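Local coordinates for putative metal binding protein RUMGNA_00854 (Ruminococcus gnavus, PDB 3U7Z) that is of unknown function but binds calcium ions and may serve in metal binding or transport, at residues T10-H15 with E20-F25; E34-E37 with L41-G44; W69-T72 with Q77-T80. All coordinates share one frame; numbering follows the deposited sequence.

Contact 1 of 3, residues T10-H15 with E20-F25; sequences TVTVIH and ENVFEF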
# COMPACT_ATOMS: atom_id res chain seq x y z
N THR A 10 -10.62 -2.13 -2.21
CA THR A 10 -10.26 -0.71 -2.31
C THR A 10 -8.93 -0.46 -1.62
O THR A 10 -8.58 -1.17 -0.70
CB THR A 10 -11.30 0.21 -1.68
OG1 THR A 10 -11.47 -0.05 -0.31
CG2 THR A 10 -12.64 -0.04 -2.28
N VAL A 11 -8.16 0.46 -2.19
CA VAL A 11 -6.92 0.93 -1.62
C VAL A 11 -7.05 2.43 -1.52
O VAL A 11 -7.25 3.11 -2.53
CB VAL A 11 -5.74 0.56 -2.47
CG1 VAL A 11 -4.44 1.12 -1.86
CG2 VAL A 11 -5.67 -0.96 -2.68
N THR A 12 -6.94 2.97 -0.31
CA THR A 12 -6.97 4.40 -0.09
C THR A 12 -5.58 4.89 0.27
O THR A 12 -4.92 4.30 1.11
CB THR A 12 -7.95 4.77 1.01
OG1 THR A 12 -9.26 4.30 0.67
CG2 THR A 12 -8.03 6.26 1.23
N VAL A 13 -5.11 5.88 -0.47
CA VAL A 13 -3.84 6.50 -0.22
C VAL A 13 -4.06 7.76 0.57
O VAL A 13 -4.77 8.64 0.13
CB VAL A 13 -3.09 6.78 -1.51
CG1 VAL A 13 -1.77 7.44 -1.24
CG2 VAL A 13 -2.95 5.49 -2.33
N ILE A 14 -3.44 7.83 1.74
CA ILE A 14 -3.51 9.02 2.60
C ILE A 14 -2.15 9.72 2.53
O ILE A 14 -1.14 9.27 3.07
CB ILE A 14 -3.96 8.72 4.03
CG1 ILE A 14 -5.33 8.03 4.05
CG2 ILE A 14 -4.13 10.00 4.83
CD1 ILE A 14 -5.28 6.53 4.01
N HIS A 15 -2.16 10.79 1.78
CA HIS A 15 -1.00 11.54 1.45
C HIS A 15 -0.51 12.40 2.64
O HIS A 15 -1.22 12.60 3.65
CB HIS A 15 -1.26 12.41 0.19
CG HIS A 15 -1.26 11.63 -1.09
ND1 HIS A 15 -0.09 11.15 -1.64
CD2 HIS A 15 -2.26 11.17 -1.88
CE1 HIS A 15 -0.36 10.50 -2.77
NE2 HIS A 15 -1.69 10.48 -2.93
N GLU A 20 -6.83 12.22 0.45
CA GLU A 20 -7.12 10.79 0.37
C GLU A 20 -7.53 10.51 -1.06
O GLU A 20 -8.43 11.13 -1.62
CB GLU A 20 -8.15 10.38 1.41
CG GLU A 20 -7.68 10.70 2.81
CD GLU A 20 -8.55 10.14 3.90
OE1 GLU A 20 -9.49 9.42 3.53
OE2 GLU A 20 -8.28 10.43 5.11
N ASN A 21 -6.83 9.62 -1.71
CA ASN A 21 -7.23 9.13 -3.04
C ASN A 21 -7.64 7.69 -2.92
O ASN A 21 -6.88 6.84 -2.46
CB ASN A 21 -6.10 9.31 -4.04
CG ASN A 21 -5.76 10.82 -4.27
OD1 ASN A 21 -6.67 11.65 -4.50
ND2 ASN A 21 -4.52 11.20 -4.05
N VAL A 22 -8.82 7.37 -3.41
CA VAL A 22 -9.37 6.03 -3.28
C VAL A 22 -9.30 5.36 -4.64
O VAL A 22 -9.74 5.95 -5.65
CB VAL A 22 -10.85 6.07 -2.79
CG1 VAL A 22 -11.44 4.69 -2.78
CG2 VAL A 22 -10.93 6.70 -1.42
N PHE A 23 -8.78 4.15 -4.63
CA PHE A 23 -8.62 3.36 -5.81
C PHE A 23 -9.35 2.05 -5.64
O PHE A 23 -9.21 1.39 -4.63
CB PHE A 23 -7.15 3.11 -6.11
CG PHE A 23 -6.34 4.34 -6.30
CD1 PHE A 23 -6.21 4.92 -7.58
CD2 PHE A 23 -5.70 4.93 -5.26
CE1 PHE A 23 -5.49 6.07 -7.72
CE2 PHE A 23 -4.98 6.09 -5.43
CZ PHE A 23 -4.88 6.64 -6.68
N GLU A 24 -10.15 1.66 -6.62
CA GLU A 24 -10.88 0.40 -6.57
C GLU A 24 -10.21 -0.55 -7.51
O GLU A 24 -9.83 -0.18 -8.62
CB GLU A 24 -12.33 0.58 -6.96
CG GLU A 24 -13.14 1.26 -5.93
CD GLU A 24 -14.59 1.27 -6.31
OE1 GLU A 24 -14.90 1.77 -7.41
OE2 GLU A 24 -15.41 0.76 -5.52
N PHE A 25 -10.06 -1.80 -7.08
CA PHE A 25 -9.55 -2.84 -7.94
C PHE A 25 -10.47 -4.06 -7.99
O PHE A 25 -11.02 -4.50 -6.99
CB PHE A 25 -8.20 -3.29 -7.43
CG PHE A 25 -7.16 -2.24 -7.47
CD1 PHE A 25 -6.37 -2.06 -8.60
CD2 PHE A 25 -6.90 -1.46 -6.36
CE1 PHE A 25 -5.37 -1.07 -8.64
CE2 PHE A 25 -5.88 -0.47 -6.39
CZ PHE A 25 -5.14 -0.28 -7.50

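Contact 2 of 3, residues E34-E37 with L41-G44; sequences EVLE and LVDG. With CA (calcium ion), chain D; CA (calcium ion), chain C.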
# COMPACT_ATOMS: atom_id res chain seq x y z
N GLU A 34 0.95 -7.18 -5.92
CA GLU A 34 0.59 -7.44 -7.31
C GLU A 34 -0.53 -6.47 -7.73
O GLU A 34 -0.51 -5.89 -8.84
CB GLU A 34 0.16 -8.92 -7.48
CG GLU A 34 -0.39 -9.26 -8.86
CD GLU A 34 -0.90 -10.70 -8.97
OE1 GLU A 34 -0.76 -11.49 -8.02
OE2 GLU A 34 -1.48 -11.03 -10.04
N VAL A 35 -1.48 -6.26 -6.83
CA VAL A 35 -2.56 -5.34 -7.09
C VAL A 35 -2.04 -3.92 -7.27
O VAL A 35 -2.39 -3.24 -8.23
CB VAL A 35 -3.63 -5.35 -5.98
CG1 VAL A 35 -4.74 -4.40 -6.39
CG2 VAL A 35 -4.17 -6.76 -5.63
N LEU A 36 -1.18 -3.51 -6.35
CA LEU A 36 -0.67 -2.12 -6.37
C LEU A 36 0.12 -1.88 -7.64
O LEU A 36 -0.01 -0.82 -8.33
CB LEU A 36 0.17 -1.90 -5.15
CG LEU A 36 -0.51 -2.00 -3.78
CD1 LEU A 36 0.47 -1.93 -2.58
CD2 LEU A 36 -1.59 -0.95 -3.67
N GLU A 37 0.93 -2.88 -8.02
CA GLU A 37 1.80 -2.71 -9.19
C GLU A 37 1.09 -2.90 -10.52
O GLU A 37 1.60 -2.44 -11.52
CB GLU A 37 3.08 -3.57 -9.13
CG GLU A 37 4.10 -2.97 -8.17
CD GLU A 37 4.80 -1.71 -8.68
OE1 GLU A 37 4.33 -1.04 -9.64
OE2 GLU A 37 5.87 -1.38 -8.14
N LEU A 41 0.87 1.88 -9.10
CA LEU A 41 0.44 2.83 -8.04
C LEU A 41 1.52 3.07 -6.99
O LEU A 41 1.44 4.02 -6.26
CB LEU A 41 -0.83 2.32 -7.37
CG LEU A 41 -1.51 3.19 -6.30
CD1 LEU A 41 -1.94 4.54 -6.91
CD2 LEU A 41 -2.68 2.43 -5.70
N VAL A 42 2.50 2.19 -6.93
CA VAL A 42 3.60 2.30 -6.00
C VAL A 42 4.92 2.03 -6.68
O VAL A 42 4.97 1.45 -7.79
CB VAL A 42 3.47 1.28 -4.85
CG1 VAL A 42 2.11 1.42 -4.08
CG2 VAL A 42 3.67 -0.14 -5.31
N ASP A 43 5.99 2.50 -6.07
CA ASP A 43 7.35 2.04 -6.38
C ASP A 43 7.94 1.52 -5.09
O ASP A 43 7.79 2.13 -4.03
CB ASP A 43 8.22 3.15 -6.95
CG ASP A 43 8.17 3.31 -8.43
OD1 ASP A 43 7.46 2.62 -9.16
OD2 ASP A 43 8.94 4.20 -8.88
N GLY A 44 8.62 0.37 -5.21
CA GLY A 44 9.29 -0.18 -4.11
C GLY A 44 10.53 -0.90 -4.48
O GLY A 44 10.76 -1.21 -5.63
CA CA D . 6.21 0.63 -9.64
CA CA C . 9.16 3.08 -11.07
O HOH W 1 7.96 4.24 -12.89
O HOH W 2 10.89 4.76 -11.09

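Contact 3 of 3, residues W69-T72 with Q77-T80; sequences WCIT and QVNT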
# COMPACT_ATOMS: atom_id res chain seq x y z
N TRP A 69 5.89 4.87 4.29
CA TRP A 69 4.55 4.40 3.92
C TRP A 69 4.17 3.20 4.76
O TRP A 69 4.93 2.24 4.92
CB TRP A 69 4.50 4.03 2.44
CG TRP A 69 4.53 5.24 1.58
CD1 TRP A 69 5.62 5.74 0.84
CD2 TRP A 69 3.45 6.14 1.33
NE1 TRP A 69 5.24 6.88 0.20
CE2 TRP A 69 3.94 7.16 0.49
CE3 TRP A 69 2.12 6.16 1.71
CZ2 TRP A 69 3.11 8.17 0.01
CZ3 TRP A 69 1.31 7.18 1.29
CH2 TRP A 69 1.82 8.17 0.43
N CYS A 70 2.96 3.27 5.30
CA CYS A 70 2.42 2.24 6.17
C CYS A 70 1.19 1.61 5.59
O CYS A 70 0.30 2.31 5.15
CB CYS A 70 2.07 2.91 7.51
SG CYS A 70 1.16 1.76 8.56
N ILE A 71 1.13 0.30 5.63
CA ILE A 71 -0.03 -0.45 5.12
C ILE A 71 -0.95 -0.79 6.29
O ILE A 71 -0.50 -1.37 7.27
CB ILE A 71 0.34 -1.80 4.47
CG1 ILE A 71 1.38 -1.62 3.36
CG2 ILE A 71 -0.92 -2.52 3.88
CD1 ILE A 71 2.06 -2.89 2.84
N THR A 72 -2.25 -0.49 6.16
CA THR A 72 -3.26 -0.94 7.12
C THR A 72 -4.40 -1.56 6.34
O THR A 72 -4.49 -1.41 5.13
CB THR A 72 -3.73 0.16 8.06
OG1 THR A 72 -4.14 1.28 7.31
CG2 THR A 72 -2.65 0.55 9.00
N GLN A 77 -3.40 -2.87 11.82
CA GLN A 77 -2.03 -3.09 11.49
C GLN A 77 -1.89 -4.29 10.57
O GLN A 77 -2.59 -5.25 10.73
CB GLN A 77 -1.31 -3.34 12.79
CG GLN A 77 0.16 -3.30 12.62
CD GLN A 77 0.85 -3.30 13.95
OE1 GLN A 77 1.43 -2.28 14.37
NE2 GLN A 77 0.75 -4.41 14.64
N VAL A 78 -1.02 -4.19 9.57
CA VAL A 78 -0.64 -5.28 8.67
C VAL A 78 0.81 -5.61 8.92
O VAL A 78 1.65 -4.73 8.92
CB VAL A 78 -0.87 -4.88 7.21
CG1 VAL A 78 -0.25 -5.83 6.22
CG2 VAL A 78 -2.38 -4.67 6.98
N ASN A 79 1.05 -6.90 9.19
CA ASN A 79 2.35 -7.38 9.65
C ASN A 79 3.28 -7.78 8.54
O ASN A 79 4.50 -7.90 8.78
CB ASN A 79 2.16 -8.57 10.59
CG ASN A 79 1.40 -8.18 11.84
OD1 ASN A 79 1.65 -7.09 12.43
ND2 ASN A 79 0.44 -9.01 12.24
N THR A 80 2.72 -7.96 7.36
CA THR A 80 3.41 -8.47 6.21
C THR A 80 3.80 -7.32 5.27
O THR A 80 3.13 -6.29 5.21
CB THR A 80 2.50 -9.45 5.42
OG1 THR A 80 1.15 -8.91 5.29
CG2 THR A 80 2.40 -10.79 6.16
O HOH W 3 0.40 -1.47 9.86

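Contact 1 of 3, residues T10-H15 with E20-F25
Val11 and Phe23 face each other as a hydrogen-bonded antiparallel pair, and Val13 and Asn21 form the next one, so four backbone bonds lace strands 7-14 and 20-27 into a beta hairpin. The straightest are Val11 N to Phe23 O and Val13 N to Asn21 O, both 2.8 Å with 171° at the hydrogen. Between these pairs, Thr12 CA approaches Asn21 O at 3.4 Å in a CH...O contact.

The tight side carries Val11, Val13 and Phe23, joined by Phe25. Val11 sets CG2 beside its own backbone N, with CG1 anti to that N (chi1 178°), and CG2 meets Phe25 CE2 at 3.7 Å. Val13 CG2 makes a similar oblique approach to Phe23 CE2, 3.8 Å away, while Leu36 and Leu41 add their side chains to this apolar layer. At its end the imidazole of His15 lies with one face against Val13 CG1, and Asn21 ND2 arrives at the ring edge; Glu59 and Asp57 hydrogen-bond the two ring nitrogens.

The other face is looser and more open to solvent. Here Thr10 CG2 runs alongside Glu24 CG at 3.9 Å, Ile14 CG1 lies along the aliphatic part of Glu20, and Val22 CG2 rests 3.6 Å from Thr12 OG1. The backbones of Thr10, Thr12 and Ile14 bond to strand 92-99. The hairpin is amphipathic: Val11, Val13, Phe23 and Phe25 turn inward, Val22 stays with the threonines and carboxylates.

Contact 2 of 3, residues E34-E37 with L41-G44
Asp43 OD1 is gripped by two calcium ions, 2.4 Å from the one of chain D, which it shares with Glu37, and 2.6 Å from the one of chain C. Both carboxylate oxygens of Glu37 bind the chain D ion, each at 2.5 Å, and Val42 O binds it at 2.4 Å. Asn40, in the turn between the segments, also belongs to this site. The Glu37 chain bends at its second torsion (chi2 -73°), which swings the carboxylate off the helix and across to the calcium ion that Val42 O also binds. The positive ion probably offsets the repulsion between the Glu37 and Asp43 carboxylates. Asp43 OD2 and two waters also bind the chain C ion.

Beneath the metal, Leu41 N donates to Leu36 O at 2.9 Å, from a position tilted 29° out of the carbonyl plane. Val42 fits CG2 against Leu36 CB at 3.9 Å and under the Glu37 side chain, while CG1 meets Leu36 CD1. Cutting Val42 back to an alanine leaves the carbonyl ligand but would probably open a gap beside Leu36 and remove the methyl backing Glu37. The arrangement is a calcium site built where a helix C-terminal end turns into a strand, combining a bidentate glutamate, a main-chain carbonyl, a bridging aspartate and the side-chain oxygen of Asn40.

Contact 3 of 3, residues W69-T72 with Q77-T80
With CG2 of Ile71 anti to the backbone N and CG1 beside that N (chi1 -55°), the short branch of the isoleucine is presented to Val78; the valine in turn places CG1 anti to its own N (chi1 168°) and leaves CG2 beside it. The two side chains meet obliquely, Ile71 CG2 lying 4.0 Å from Val78 CG2 and 4.1 Å from both Val78 CB and CG1. The valine also reaches the backbone of strand 67-73: its CB is 3.5 Å from Ile71 O, and its CG2 sits 3.8 Å from Thr72 C.

A water joins the two backbones where they are too far apart to bond directly. It donates to Ile71 O at 2.7 Å and accepts from Val78 N at 3.1 Å, so one carbonyl and one amide are satisfied through the same molecule. Ile71 CD1 extends toward Thr80 O, but at 4.3 Å this is a marginal contact. Around the pair, Ile71 also packs on Leu95 and Ala82, Val78 on Thr85, and the hydroxyl of Thr72 is bonded to Glu94.

The chain leaving strand 76-77 is therefore held to strand 67-73 by a small apolar patch and a bridging water, a junction that depends on solvent for its polar link.

Contacts 1 and 2 lie in series along the chain, strand 20-27 leading on to helix 32-38, and their centres are 12 Å apart. They share an apolar interface: Phe25 CG lies 3.4 Å from Val35 CG1, and Phe23 CZ 3.6 Å from Leu41 CD1, so the hairpin packs against the helix and turn that carry the calcium site. Contact 3 reaches the same mixed sheet as contact 1, and Trp69 CZ3 packs 4.0 Å from Val13 CG1. Contacts 2 and 3 do not touch; their nearest atoms are about 6 Å apart, and the side chain of Ile71 is about 14 Å from a bound calcium.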